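Local coordinates for protein CghA (Chaetomium globosum, PDB 6KBC) that is a two-domain, mostly beta-stranded protein of the calycin clan with a pocket that holds the ligand WK1, at residues F15-P20 with L41-V46; L141-V146 with T159-G164; D241-R246 with Y325-R330; K321-R326 with D342-Q347. All blocks are in the same frame, centred on the assembly; numbering follows the deposited sequence.

Contacts 1 and 2 belong to the N-terminal family region, contacts 3 and 4 to the C-terminal one. Contact 1, a loop pairing, lies apart: its centre is about 31 Å from those of contacts 2 and 3 and about 37 Å from that of contact 4, on the other side of the chain's centre. Contacts 2 and 3 do not touch, but their nearest atoms are about 7 Å apart. Contacts 3 and 4 share Tyr325 and Arg326 on strand 324-330, and Leu343 CD2 of contact 4 packs 3.4 Å from Val245 CG1 of contact 3. Ala242 and Phe244 of contact 3 touch WK1, whereas the side chain of His160 in contact 2 is about 13 Å from it.

Contact 1 of 4, residues F15-P20 with L41-V46; sequences FLADTP and LSPTAV
Leu16 lays its branched end over the backbone of Leu41 and the flank of Pro43. Its CD1 comes within 3.2 Å of Leu41 O, while CG lies 4.1 Å from Pro43 CB, the leucine chain running obliquely to the proline ring. This reach depends on the first torsion, which swings CG away from the backbone N (chi1 -152°) and beside the carbonyl carbon. Leu41 is held through both of its backbone polar atoms: its N donates to Phe15 O at 2.9 Å, and its O accepts from Ala17 N, which lies well above the carbonyl plane. The two bonds make a single beta bridge between Leu16 and Leu41. Leu41 CB also sits at the edge of the Phe15 ring, which also meets the ring of Phe77.

Further along, Pro43 fits between Leu16, on its CB, and Thr19 and Pro20, on CG and CD. Pro43 CD approaches Thr19 O at 3.4 Å, and the two proline side chains cross at about a right angle, with Pro20 CD 4.0 Å from Pro43 CG. Ser42 OG lies 3.3 Å from Pro20 CA and accepts from Thr44 N, closing an ST turn at the start of a type I turn from Ser42 to Ala45. Thr44 OG1 is bonded to Pro232 O. Two straight backbone bonds fix the alignment at Leu16 and Leu41, while beyond them the loop is held mainly by apolar contact with Pro43.

Contact 2 of 4, residues L141-V146 with T159-G164; sequences LSTTTV and THRSLG
The strands of 141-146 and 159-164 run antiparallel, their short axes 4.5 Å apart at closest approach and 173° between their directions. Thr144 and His160 form a hydrogen-bonded pair: Thr144 N donates to His160 O at 3.1 Å, and His160 N returns a bond to Thr144 O. Thr143 with Arg161 and Thr145 with Thr159 are the flanking non-hydrogen-bonded pairs. Where the strands meet the loops, Ser162 N adds a 2.8 Å bond to Ser142 O.

On the face bearing Thr144 and His160, the threonine and imidazole are pressed together at an oblique angle. Thr144 OG1 lies 2.8 Å from His160 ND1, but the bond is weak because the N-H is sharply bent away (115°), and Thr144 CG2 meets the ring edge in its plane. The threonine torsion places OG1 between the backbone N and the carbonyl carbon (chi1 77°), on the side of the histidine. At the far end of the ring, His160 NE2 is bonded to Asp52 O, and Phe51 of strand 46-54 packs on both side chains.

On the other face Arg161 runs beside Thr143, pointing the same way, with its CD 3.8 Å from Thr143 CG2. Ser162 CB comes 3.4 Å from Leu141 O, and Ser162 OG accepts from Gly164 N in an ST turn. The arrangement is that of the beta hairpin 143-150 and 154-162, in the antiparallel framework of a calycin-type N-terminal domain.

Contact 3 of 4, residues D241-R246 with Y325-R330; sequences DALFVR and YRLEFR
Leu243 and Tyr325 meet across the packed interior between two strands of the calycin-clan C-terminal domain. Strands 241-246 and 325-330 face each other rather than pair edge to edge: their short axes come no closer than 10.6 Å and cross at -72°, so side chains alone bridge the gap. The tight part is apolar. Leu243 CD2 stands over the centre of the Tyr325 ring, 3.8 Å from its centroid, in a CH-pi contact almost along the ring normal, and CD1 of the same leucine touches Tyr325 CE2 at 3.7 Å. With CG anti to the backbone N (chi1 170°), Leu243 directs both methyls onto one ring face, the two side chains sliding past each other in opposite directions. Beside them, Val245 and Leu327 reach toward one another tip to tip, Val245 CG1 lying 3.9 Å from Leu327 CD1. The looser link between Leu243 CD2 and Leu327 CD2, 4.4 Å apart, joins the two pairs.

At the other end, packing gives way to a buried polar patch holding a bridging water. The Asp241 carboxylate and the Tyr325 ring are nearly perpendicular and come from opposite directions. Lys307 is bonded to both Asp241 OD2 and Tyr325 OH, and Arg258 and Arg319 also form salt bridges with the carboxylate, which would tend to stabilise its negative charge. Ala242 and Phe244 of the same strand touch WK1. The water joins carboxylate and phenol from the side, donating to Asp241 OD1 at 2.8 Å and hydrogen-bonded to Tyr325 OH at 2.6 Å.

Contact 4 of 4, residues K321-R326 with D342-Q347; sequences KNVGYR and DLRHHQ
Arg326 clasps Asp342 side-on, NE to OD1 at 2.7 Å and NH2 to OD2 at 3.0 Å, each oxygen using its syn lone pair. The two flat groups are nearly coplanar (14° apart), and a bend at chi3 of -63° turns the guanidinium edge to the carboxylate. Arg344 NH2 meets Asp342 OD2 from above the carboxylate plane, so the aspartate lies between two arginines and probably screens their like charges.

Beyond this network, His345 lays one ring face over the backbone of Val323 and Gly324: Gly324 CA stands 3.7 Å from the ring centroid in a CH-pi contact. Asn322 crosses the imidazole at about a right angle, its ND2 3.4 Å from His345 CE1. Glu390 binds both Asn322 ND2 and His345 NE2, and His345 ND1 is hydrogen-bonded to Leu314 O, so the ring is held at both nitrogens.

The antiparallel backbone ladder positions these groups. Tyr325 and Leu343 exchange two backbone bonds, and His345 N donates to Val323 O at 2.8 Å. Hairpin 324-330 and 338-346 is flanked by strand 302-308 beside the first strand and strand 363-375 beside the second, while Tyr325 and Leu343 face strand 239-249.

Contact 1 of 4, residues F15-P20 with L41-V46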
loop_
_atom_site.group_PDB
_atom_site.type_symbol
_atom_site.label_atom_id
_atom_site.label_comp_id
_atom_site.label_asym_id
_atom_site.label_seq_id
_atom_site.Cartn_x
_atom_site.Cartn_y
_atom_site.Cartn_z
ATOM N N PHE A 15 21.678 -1.231 -15.672
ATOM C CA PHE A 15 21.269 -0.505 -14.473
ATOM C C PHE A 15 21.410 -1.341 -13.206
ATOM O O PHE A 15 21.430 -0.782 -12.103
ATOM C CB PHE A 15 19.817 -0.023 -14.618
ATOM C CG PHE A 15 18.811 -1.136 -14.821
ATOM C CD1 PHE A 15 18.411 -1.938 -13.760
ATOM C CD2 PHE A 15 18.280 -1.387 -16.072
ATOM C CE1 PHE A 15 17.498 -2.958 -13.941
ATOM C CE2 PHE A 15 17.364 -2.411 -16.261
ATOM C CZ PHE A 15 16.974 -3.196 -15.192
ATOM N N LEU A 16 21.492 -2.660 -13.344
ATOM C CA LEU A 16 21.552 -3.556 -12.199
ATOM C C LEU A 16 22.974 -3.649 -11.662
ATOM O O LEU A 16 23.936 -3.736 -12.428
ATOM C CB LEU A 16 21.049 -4.941 -12.608
ATOM C CG LEU A 16 20.410 -5.862 -11.573
ATOM C CD1 LEU A 16 19.135 -5.257 -11.012
ATOM C CD2 LEU A 16 20.111 -7.201 -12.226
ATOM N N ALA A 17 23.106 -3.617 -10.340
ATOM C CA ALA A 17 24.408 -3.861 -9.740
ATOM C C ALA A 17 24.788 -5.335 -9.880
ATOM O O ALA A 17 23.948 -6.204 -10.139
ATOM C CB ALA A 17 24.414 -3.453 -8.269
ATOM N N ASP A 18 26.082 -5.608 -9.715
ATOM C CA ASP A 18 26.578 -6.975 -9.841
ATOM C C ASP A 18 26.234 -7.800 -8.606
ATOM O O ASP A 18 25.785 -8.946 -8.722
ATOM C CB ASP A 18 28.090 -6.952 -10.083
ATOM C CG ASP A 18 28.654 -8.314 -10.468
ATOM O OD1 ASP A 18 28.183 -9.350 -9.949
ATOM O OD2 ASP A 18 29.584 -8.349 -11.302
ATOM N N THR A 19 26.439 -7.235 -7.427
ATOM C CA THR A 19 26.094 -7.848 -6.158
ATOM C C THR A 19 24.995 -7.031 -5.492
ATOM O O THR A 19 24.778 -5.864 -5.841
ATOM C CB THR A 19 27.314 -7.906 -5.231
ATOM O OG1 THR A 19 27.717 -6.571 -4.909
ATOM C CG2 THR A 19 28.467 -8.606 -5.926
ATOM N N PRO A 20 24.264 -7.618 -4.548
ATOM C CA PRO A 20 23.435 -6.791 -3.664
ATOM C C PRO A 20 24.291 -5.731 -2.988
ATOM O O PRO A 20 25.263 -6.039 -2.299
ATOM C CB PRO A 20 22.862 -7.798 -2.657
ATOM C CG PRO A 20 23.547 -9.100 -2.916
ATOM C CD PRO A 20 24.070 -9.058 -4.313
ATOM N N LEU A 41 20.792 -0.424 -9.279
ATOM C CA LEU A 41 19.746 -1.095 -8.517
ATOM C C LEU A 41 20.246 -2.466 -8.078
ATOM O O LEU A 41 20.631 -3.290 -8.916
ATOM C CB LEU A 41 18.455 -1.216 -9.328
ATOM C CG LEU A 41 17.282 -1.898 -8.605
ATOM C CD1 LEU A 41 16.749 -1.047 -7.450
ATOM C CD2 LEU A 41 16.170 -2.230 -9.587
ATOM N N SER A 42 20.244 -2.697 -6.769
ATOM C CA SER A 42 20.605 -4.003 -6.242
ATOM C C SER A 42 19.712 -5.079 -6.853
ATOM O O SER A 42 18.506 -4.868 -7.024
ATOM C CB SER A 42 20.477 -4.027 -4.719
ATOM O OG SER A 42 20.487 -5.362 -4.238
ATOM N N PRO A 43 20.267 -6.244 -7.199
ATOM C CA PRO A 43 19.444 -7.296 -7.815
ATOM C C PRO A 43 18.471 -7.961 -6.851
ATOM O O PRO A 43 17.660 -8.777 -7.298
ATOM C CB PRO A 43 20.487 -8.298 -8.326
ATOM C CG PRO A 43 21.655 -8.109 -7.420
ATOM C CD PRO A 43 21.679 -6.639 -7.074
ATOM N N THR A 44 18.527 -7.658 -5.555
ATOM C CA THR A 44 17.555 -8.193 -4.606
ATOM C C THR A 44 16.722 -7.096 -3.962
ATOM O O THR A 44 15.992 -7.370 -3.000
ATOM C CB THR A 44 18.237 -8.999 -3.500
ATOM O OG1 THR A 44 19.105 -8.134 -2.760
ATOM C CG2 THR A 44 19.040 -10.152 -4.094
ATOM N N ALA A 45 16.835 -5.862 -4.438
ATOM C CA ALA A 45 16.107 -4.763 -3.830
ATOM C C ALA A 45 14.803 -4.514 -4.575
ATOM O O ALA A 45 14.632 -4.883 -5.740
ATOM C CB ALA A 45 16.947 -3.486 -3.810
ATOM N N VAL A 46 13.868 -3.891 -3.873
ATOM C CA VAL A 46 12.622 -3.438 -4.474
ATOM C C VAL A 46 12.263 -2.103 -3.852
ATOM O O VAL A 46 12.340 -1.936 -2.630
ATOM C CB VAL A 46 11.487 -4.470 -4.319
ATOM C CG1 VAL A 46 11.163 -4.710 -2.859
ATOM C CG2 VAL A 46 10.239 -3.972 -5.044
#

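Contact 2 of 4, residues L141-V146 with T159-G164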
loop_
_atom_site.group_PDB
_atom_site.type_symbol
_atom_site.label_atom_id
_atom_site.label_comp_id
_atom_site.label_asym_id
_atom_site.label_seq_id
_atom_site.Cartn_x
_atom_site.Cartn_y
_atom_site.Cartn_z
ATOM N N LEU A 141 4.707 17.680 0.683
ATOM C CA LEU A 141 3.821 16.511 0.706
ATOM C C LEU A 141 2.346 16.905 0.744
ATOM O O LEU A 141 1.492 16.133 1.209
ATOM C CB LEU A 141 4.152 15.596 1.891
ATOM C CG LEU A 141 5.578 15.033 1.927
ATOM C CD1 LEU A 141 5.786 14.181 3.170
ATOM C CD2 LEU A 141 5.913 14.254 0.670
ATOM N N SER A 142 2.016 18.104 0.269
ATOM C CA SER A 142 0.636 18.545 0.383
ATOM C C SER A 142 -0.229 17.987 -0.733
ATOM O O SER A 142 -1.448 17.895 -0.570
ATOM C CB SER A 142 0.581 20.077 0.380
ATOM O OG SER A 142 1.104 20.540 -0.849
ATOM N N THR A 143 0.369 17.623 -1.865
ATOM C CA THR A 143 -0.388 17.212 -3.035
ATOM C C THR A 143 0.425 16.204 -3.822
ATOM O O THR A 143 1.657 16.173 -3.746
ATOM C CB THR A 143 -0.724 18.390 -3.980
ATOM O OG1 THR A 143 0.468 18.771 -4.673
ATOM C CG2 THR A 143 -1.272 19.598 -3.229
ATOM N N THR A 144 -0.284 15.383 -4.597
ATOM C CA THR A 144 0.327 14.497 -5.565
ATOM C C THR A 144 -0.437 14.599 -6.867
ATOM O O THR A 144 -1.611 14.968 -6.893
ATOM C CB THR A 144 0.321 13.007 -5.149
ATOM O OG1 THR A 144 -0.987 12.464 -5.358
ATOM C CG2 THR A 144 0.691 12.839 -3.719
ATOM N N THR A 145 0.233 14.209 -7.939
ATOM C CA THR A 145 -0.415 14.015 -9.222
ATOM C C THR A 145 0.174 12.780 -9.864
ATOM O O THR A 145 1.394 12.631 -9.922
ATOM C CB THR A 145 -0.233 15.237 -10.136
ATOM O OG1 THR A 145 -0.766 16.386 -9.470
ATOM C CG2 THR A 145 -0.979 15.035 -11.434
ATOM N N VAL A 146 -0.692 11.891 -10.325
ATOM C CA VAL A 146 -0.294 10.701 -11.057
ATOM C C VAL A 146 -0.961 10.776 -12.415
ATOM O O VAL A 146 -2.167 11.019 -12.498
ATOM C CB VAL A 146 -0.702 9.421 -10.311
ATOM C CG1 VAL A 146 -0.257 8.207 -11.080
ATOM C CG2 VAL A 146 -0.123 9.453 -8.907
ATOM N N THR A 159 -5.164 12.523 -8.345
ATOM C CA THR A 159 -4.529 13.540 -7.527
ATOM C C THR A 159 -4.907 13.335 -6.077
ATOM O O THR A 159 -5.982 12.825 -5.760
ATOM C CB THR A 159 -4.907 14.983 -7.940
ATOM O OG1 THR A 159 -6.238 15.277 -7.493
ATOM C CG2 THR A 159 -4.803 15.167 -9.443
ATOM N N HIS A 160 -3.996 13.732 -5.204
ATOM C CA HIS A 160 -4.204 13.742 -3.769
ATOM C C HIS A 160 -4.080 15.162 -3.259
ATOM O O HIS A 160 -3.193 15.899 -3.688
ATOM C CB HIS A 160 -3.160 12.884 -3.042
ATOM C CG HIS A 160 -3.279 11.415 -3.297
ATOM N ND1 HIS A 160 -2.200 10.624 -3.626
ATOM C CD2 HIS A 160 -4.338 10.577 -3.189
ATOM C CE1 HIS A 160 -2.594 9.367 -3.749
ATOM N NE2 HIS A 160 -3.888 9.312 -3.488
ATOM N N ARG A 161 -4.932 15.515 -2.309
ATOM C CA ARG A 161 -4.818 16.743 -1.525
ATOM C C ARG A 161 -4.689 16.257 -0.093
ATOM O O ARG A 161 -5.687 15.830 0.495
ATOM C CB ARG A 161 -6.050 17.628 -1.689
ATOM C CG ARG A 161 -6.179 18.216 -3.069
ATOM C CD ARG A 161 -4.827 18.470 -3.703
ATOM N NE ARG A 161 -4.927 18.850 -5.114
ATOM C CZ ARG A 161 -4.852 20.090 -5.582
ATOM N NH1 ARG A 161 -4.727 21.102 -4.738
ATOM N NH2 ARG A 161 -4.930 20.312 -6.894
ATOM N N SER A 162 -3.481 16.316 0.464
ATOM C CA SER A 162 -3.261 15.740 1.781
ATOM C C SER A 162 -4.153 16.402 2.815
ATOM O O SER A 162 -4.347 17.619 2.807
ATOM C CB SER A 162 -1.798 15.888 2.201
ATOM O OG SER A 162 -1.618 15.360 3.504
ATOM N N LEU A 163 -4.709 15.591 3.712
ATOM C CA LEU A 163 -5.439 16.167 4.828
ATOM C C LEU A 163 -4.515 16.571 5.971
ATOM O O LEU A 163 -5.001 17.048 7.002
ATOM C CB LEU A 163 -6.513 15.187 5.306
ATOM C CG LEU A 163 -7.537 14.841 4.209
ATOM C CD1 LEU A 163 -8.763 14.163 4.781
ATOM C CD2 LEU A 163 -7.953 16.113 3.425
ATOM N N GLY A 164 -3.205 16.393 5.808
ATOM C CA GLY A 164 -2.247 16.824 6.815
ATOM C C GLY A 164 -2.180 15.955 8.054
ATOM O O GLY A 164 -1.825 16.450 9.133
#

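Contact 3 of 4, residues D241-R246 with Y325-R330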
loop_
_atom_site.group_PDB
_atom_site.type_symbol
_atom_site.label_atom_id
_atom_site.label_comp_id
_atom_site.label_asym_id
_atom_site.label_seq_id
_atom_site.Cartn_x
_atom_site.Cartn_y
_atom_site.Cartn_z
ATOM N N ASP A 241 2.753 -14.065 4.704
ATOM C CA ASP A 241 1.501 -13.327 4.725
ATOM C C ASP A 241 1.807 -11.840 4.670
ATOM O O ASP A 241 2.685 -11.356 5.391
ATOM C CB ASP A 241 0.693 -13.668 5.981
ATOM C CG ASP A 241 -0.798 -13.476 5.790
ATOM O OD1 ASP A 241 -1.222 -12.330 5.523
ATOM O OD2 ASP A 241 -1.545 -14.472 5.878
ATOM N N ALA A 242 1.086 -11.124 3.820
ATOM C CA ALA A 242 1.187 -9.672 3.774
ATOM C C ALA A 242 -0.227 -9.127 3.693
ATOM O O ALA A 242 -1.038 -9.630 2.913
ATOM C CB ALA A 242 2.026 -9.199 2.580
ATOM N N LEU A 243 -0.538 -8.136 4.521
ATOM C CA LEU A 243 -1.859 -7.521 4.517
ATOM C C LEU A 243 -1.714 -6.017 4.357
ATOM O O LEU A 243 -1.159 -5.351 5.239
ATOM C CB LEU A 243 -2.621 -7.829 5.800
ATOM C CG LEU A 243 -3.915 -7.005 5.943
ATOM C CD1 LEU A 243 -4.916 -7.400 4.880
ATOM C CD2 LEU A 243 -4.492 -7.199 7.338
ATOM N N PHE A 244 -2.218 -5.491 3.245
ATOM C CA PHE A 244 -2.400 -4.051 3.056
ATOM C C PHE A 244 -3.829 -3.676 3.406
ATOM O O PHE A 244 -4.765 -4.357 2.986
ATOM C CB PHE A 244 -2.125 -3.635 1.609
ATOM C CG PHE A 244 -2.410 -2.164 1.341
ATOM C CD1 PHE A 244 -1.438 -1.205 1.578
ATOM C CD2 PHE A 244 -3.654 -1.750 0.875
ATOM C CE1 PHE A 244 -1.696 0.166 1.346
ATOM C CE2 PHE A 244 -3.928 -0.391 0.637
ATOM C CZ PHE A 244 -2.946 0.563 0.882
ATOM N N VAL A 245 -4.010 -2.579 4.148
ATOM C CA VAL A 245 -5.346 -2.049 4.411
ATOM C C VAL A 245 -5.320 -0.544 4.255
ATOM O O VAL A 245 -4.426 0.123 4.780
ATOM C CB VAL A 245 -5.850 -2.360 5.838
ATOM C CG1 VAL A 245 -7.213 -1.734 6.062
ATOM C CG2 VAL A 245 -5.894 -3.834 6.107
ATOM N N ARG A 246 -6.345 0.001 3.606
ATOM C CA ARG A 246 -6.678 1.411 3.784
ATOM C C ARG A 246 -8.187 1.501 3.869
ATOM O O ARG A 246 -8.875 1.022 2.967
ATOM C CB ARG A 246 -6.159 2.284 2.644
ATOM C CG ARG A 246 -6.408 3.774 2.936
ATOM C CD ARG A 246 -6.123 4.657 1.738
ATOM N NE ARG A 246 -4.844 4.360 1.099
ATOM C CZ ARG A 246 -3.650 4.662 1.605
ATOM N NH1 ARG A 246 -3.541 5.290 2.774
ATOM N NH2 ARG A 246 -2.559 4.358 0.914
ATOM N N TYR A 325 -11.080 -9.400 7.435
ATOM C CA TYR A 325 -10.094 -9.263 8.489
ATOM C C TYR A 325 -10.699 -8.440 9.608
ATOM O O TYR A 325 -11.446 -7.487 9.357
ATOM C CB TYR A 325 -8.826 -8.560 7.989
ATOM C CG TYR A 325 -7.704 -9.480 7.564
ATOM C CD1 TYR A 325 -6.789 -9.961 8.497
ATOM C CD2 TYR A 325 -7.530 -9.827 6.224
ATOM C CE1 TYR A 325 -5.745 -10.802 8.108
ATOM C CE2 TYR A 325 -6.495 -10.645 5.822
ATOM C CZ TYR A 325 -5.598 -11.124 6.773
ATOM O OH TYR A 325 -4.562 -11.945 6.380
ATOM N N ARG A 326 -10.358 -8.792 10.836
ATOM C CA ARG A 326 -10.603 -7.931 11.978
ATOM C C ARG A 326 -9.326 -7.166 12.271
ATOM O O ARG A 326 -8.240 -7.751 12.257
ATOM C CB ARG A 326 -11.039 -8.741 13.198
ATOM C CG ARG A 326 -11.194 -7.906 14.472
ATOM C CD ARG A 326 -12.014 -8.701 15.493
ATOM N NE ARG A 326 -13.348 -8.936 14.951
ATOM C CZ ARG A 326 -14.132 -9.964 15.258
ATOM N NH1 ARG A 326 -13.739 -10.872 16.143
ATOM N NH2 ARG A 326 -15.322 -10.077 14.676
ATOM N N LEU A 327 -9.456 -5.852 12.488
ATOM C CA LEU A 327 -8.364 -4.989 12.921
ATOM C C LEU A 327 -8.697 -4.465 14.302
ATOM O O LEU A 327 -9.690 -3.745 14.474
ATOM C CB LEU A 327 -8.161 -3.788 11.989
ATOM C CG LEU A 327 -7.782 -4.055 10.544
ATOM C CD1 LEU A 327 -7.545 -2.700 9.851
ATOM C CD2 LEU A 327 -6.557 -4.944 10.494
ATOM N N GLU A 328 -7.862 -4.789 15.275
ATOM C CA GLU A 328 -8.032 -4.280 16.627
ATOM C C GLU A 328 -6.843 -3.382 16.928
ATOM O O GLU A 328 -5.715 -3.865 17.044
ATOM C CB GLU A 328 -8.129 -5.416 17.630
ATOM C CG GLU A 328 -8.198 -4.980 19.075
ATOM C CD GLU A 328 -7.819 -6.137 19.963
ATOM O OE1 GLU A 328 -8.730 -6.771 20.511
ATOM O OE2 GLU A 328 -6.606 -6.431 20.071
ATOM N N PHE A 329 -7.088 -2.081 17.040
ATOM C CA PHE A 329 -6.028 -1.143 17.387
ATOM C C PHE A 329 -6.033 -0.911 18.885
ATOM O O PHE A 329 -7.095 -0.832 19.501
ATOM C CB PHE A 329 -6.219 0.201 16.666
ATOM C CG PHE A 329 -5.867 0.163 15.221
ATOM C CD1 PHE A 329 -4.579 0.445 14.808
ATOM C CD2 PHE A 329 -6.827 -0.150 14.267
ATOM C CE1 PHE A 329 -4.256 0.433 13.455
ATOM C CE2 PHE A 329 -6.514 -0.171 12.922
ATOM C CZ PHE A 329 -5.217 0.127 12.516
ATOM N N ARG A 330 -4.850 -0.791 19.467
ATOM C CA ARG A 330 -4.730 -0.454 20.876
ATOM C C ARG A 330 -3.909 0.815 21.022
ATOM O O ARG A 330 -2.941 1.032 20.287
ATOM C CB ARG A 330 -4.061 -1.570 21.668
ATOM C CG ARG A 330 -4.746 -2.891 21.499
ATOM C CD ARG A 330 -4.323 -3.870 22.576
ATOM N NE ARG A 330 -4.811 -5.190 22.225
ATOM C CZ ARG A 330 -4.489 -6.305 22.864
ATOM N NH1 ARG A 330 -3.684 -6.256 23.933
ATOM N NH2 ARG A 330 -4.981 -7.470 22.425
HETATM O O HOH W 1 -3.569 -12.106 3.979
#

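Contact 4 of 4, residues K321-R326 with D342-Q347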
loop_
_atom_site.group_PDB
_atom_site.type_symbol
_atom_site.label_atom_id
_atom_site.label_comp_id
_atom_site.label_asym_id
_atom_site.label_seq_id
_atom_site.Cartn_x
_atom_site.Cartn_y
_atom_site.Cartn_z
ATOM N N LYS A 321 -9.350 -19.183 3.367
ATOM C CA LYS A 321 -10.717 -18.986 2.901
ATOM C C LYS A 321 -11.422 -17.951 3.771
ATOM O O LYS A 321 -12.494 -18.197 4.334
ATOM C CB LYS A 321 -11.444 -20.330 2.929
ATOM C CG LYS A 321 -10.774 -21.441 2.091
ATOM C CD LYS A 321 -10.307 -20.940 0.732
ATOM C CE LYS A 321 -9.862 -22.089 -0.199
ATOM N NZ LYS A 321 -8.771 -22.843 0.443
ATOM N N ASN A 322 -10.797 -16.780 3.937
ATOM C CA ASN A 322 -11.320 -15.798 4.875
ATOM C C ASN A 322 -12.363 -14.893 4.215
ATOM O O ASN A 322 -12.326 -14.627 3.010
ATOM C CB ASN A 322 -10.188 -14.949 5.477
ATOM C CG ASN A 322 -9.427 -14.159 4.435
ATOM O OD1 ASN A 322 -8.985 -14.712 3.423
ATOM N ND2 ASN A 322 -9.241 -12.855 4.691
ATOM N N VAL A 323 -13.318 -14.431 5.028
ATOM C CA VAL A 323 -14.332 -13.513 4.533
ATOM C C VAL A 323 -13.937 -12.073 4.801
ATOM O O VAL A 323 -14.668 -11.154 4.422
ATOM C CB VAL A 323 -15.698 -13.849 5.166
ATOM C CG1 VAL A 323 -16.127 -15.326 4.772
ATOM C CG2 VAL A 323 -15.648 -13.691 6.663
ATOM N N GLY A 324 -12.793 -11.851 5.429
ATOM C CA GLY A 324 -12.365 -10.502 5.751
ATOM C C GLY A 324 -11.313 -10.554 6.840
ATOM O O GLY A 324 -10.748 -11.606 7.127
ATOM N N TYR A 325 -11.080 -9.400 7.435
ATOM C CA TYR A 325 -10.094 -9.263 8.489
ATOM C C TYR A 325 -10.699 -8.440 9.608
ATOM O O TYR A 325 -11.446 -7.487 9.357
ATOM C CB TYR A 325 -8.826 -8.560 7.989
ATOM C CG TYR A 325 -7.704 -9.480 7.564
ATOM C CD1 TYR A 325 -6.789 -9.961 8.497
ATOM C CD2 TYR A 325 -7.530 -9.827 6.224
ATOM C CE1 TYR A 325 -5.745 -10.802 8.108
ATOM C CE2 TYR A 325 -6.495 -10.645 5.822
ATOM C CZ TYR A 325 -5.598 -11.124 6.773
ATOM O OH TYR A 325 -4.562 -11.945 6.380
ATOM N N ARG A 326 -10.358 -8.792 10.836
ATOM C CA ARG A 326 -10.603 -7.931 11.978
ATOM C C ARG A 326 -9.326 -7.166 12.271
ATOM O O ARG A 326 -8.240 -7.751 12.257
ATOM C CB ARG A 326 -11.039 -8.741 13.198
ATOM C CG ARG A 326 -11.194 -7.906 14.472
ATOM C CD ARG A 326 -12.014 -8.701 15.493
ATOM N NE ARG A 326 -13.348 -8.936 14.951
ATOM C CZ ARG A 326 -14.132 -9.964 15.258
ATOM N NH1 ARG A 326 -13.739 -10.872 16.143
ATOM N NH2 ARG A 326 -15.322 -10.077 14.676
ATOM N N ASP A 342 -14.297 -4.625 11.711
ATOM C CA ASP A 342 -14.400 -5.767 10.822
ATOM C C ASP A 342 -14.388 -5.246 9.402
ATOM O O ASP A 342 -15.161 -4.338 9.057
ATOM C CB ASP A 342 -15.662 -6.579 11.108
ATOM C CG ASP A 342 -15.494 -7.467 12.335
ATOM O OD1 ASP A 342 -14.404 -7.425 12.961
ATOM O OD2 ASP A 342 -16.425 -8.222 12.650
ATOM N N LEU A 343 -13.489 -5.783 8.601
ATOM C CA LEU A 343 -13.348 -5.399 7.205
ATOM C C LEU A 343 -13.768 -6.616 6.400
ATOM O O LEU A 343 -13.007 -7.581 6.288
ATOM C CB LEU A 343 -11.919 -4.988 6.888
ATOM C CG LEU A 343 -11.526 -3.559 7.294
ATOM C CD1 LEU A 343 -11.596 -3.362 8.782
ATOM C CD2 LEU A 343 -10.124 -3.345 6.819
ATOM N N ARG A 344 -14.980 -6.595 5.862
ATOM C CA ARG A 344 -15.523 -7.787 5.229
ATOM C C ARG A 344 -15.481 -7.630 3.724
ATOM O O ARG A 344 -15.825 -6.569 3.193
ATOM C CB ARG A 344 -16.937 -8.094 5.734
ATOM C CG ARG A 344 -16.890 -8.425 7.216
ATOM C CD ARG A 344 -18.260 -8.692 7.819
ATOM N NE ARG A 344 -18.113 -9.061 9.221
ATOM C CZ ARG A 344 -17.883 -10.302 9.642
ATOM N NH1 ARG A 344 -17.771 -11.299 8.762
ATOM N NH2 ARG A 344 -17.755 -10.543 10.943
ATOM N N HIS A 345 -15.037 -8.696 3.049
ATOM C CA HIS A 345 -14.870 -8.698 1.603
ATOM C C HIS A 345 -16.194 -8.411 0.913
ATOM O O HIS A 345 -17.127 -9.221 0.992
ATOM C CB HIS A 345 -14.338 -10.048 1.131
ATOM C CG HIS A 345 -12.985 -10.385 1.685
ATOM N ND1 HIS A 345 -12.545 -11.684 1.829
ATOM C CD2 HIS A 345 -11.975 -9.591 2.114
ATOM C CE1 HIS A 345 -11.324 -11.677 2.335
ATOM N NE2 HIS A 345 -10.948 -10.418 2.504
ATOM N N HIS A 346 -16.267 -7.274 0.227
ATOM C CA HIS A 346 -17.472 -6.853 -0.466
ATOM C C HIS A 346 -17.388 -7.080 -1.964
ATOM O O HIS A 346 -18.350 -7.548 -2.568
ATOM C CB HIS A 346 -17.759 -5.372 -0.184
ATOM C CG HIS A 346 -18.975 -4.869 -0.890
ATOM N ND1 HIS A 346 -20.253 -5.136 -0.448
ATOM C CD2 HIS A 346 -19.112 -4.148 -2.031
ATOM C CE1 HIS A 346 -21.124 -4.594 -1.281
ATOM N NE2 HIS A 346 -20.457 -3.983 -2.247
ATOM N N GLN A 347 -16.250 -6.781 -2.572
ATOM C CA GLN A 347 -16.080 -6.964 -4.001
ATOM C C GLN A 347 -14.712 -7.556 -4.242
ATOM O O GLN A 347 -13.716 -7.027 -3.742
ATOM C CB GLN A 347 -16.213 -5.640 -4.784
ATOM C CG GLN A 347 -16.074 -5.853 -6.284
ATOM C CD GLN A 347 -16.135 -4.561 -7.094
ATOM O OE1 GLN A 347 -16.402 -3.476 -6.561
ATOM N NE2 GLN A 347 -15.871 -4.678 -8.392
#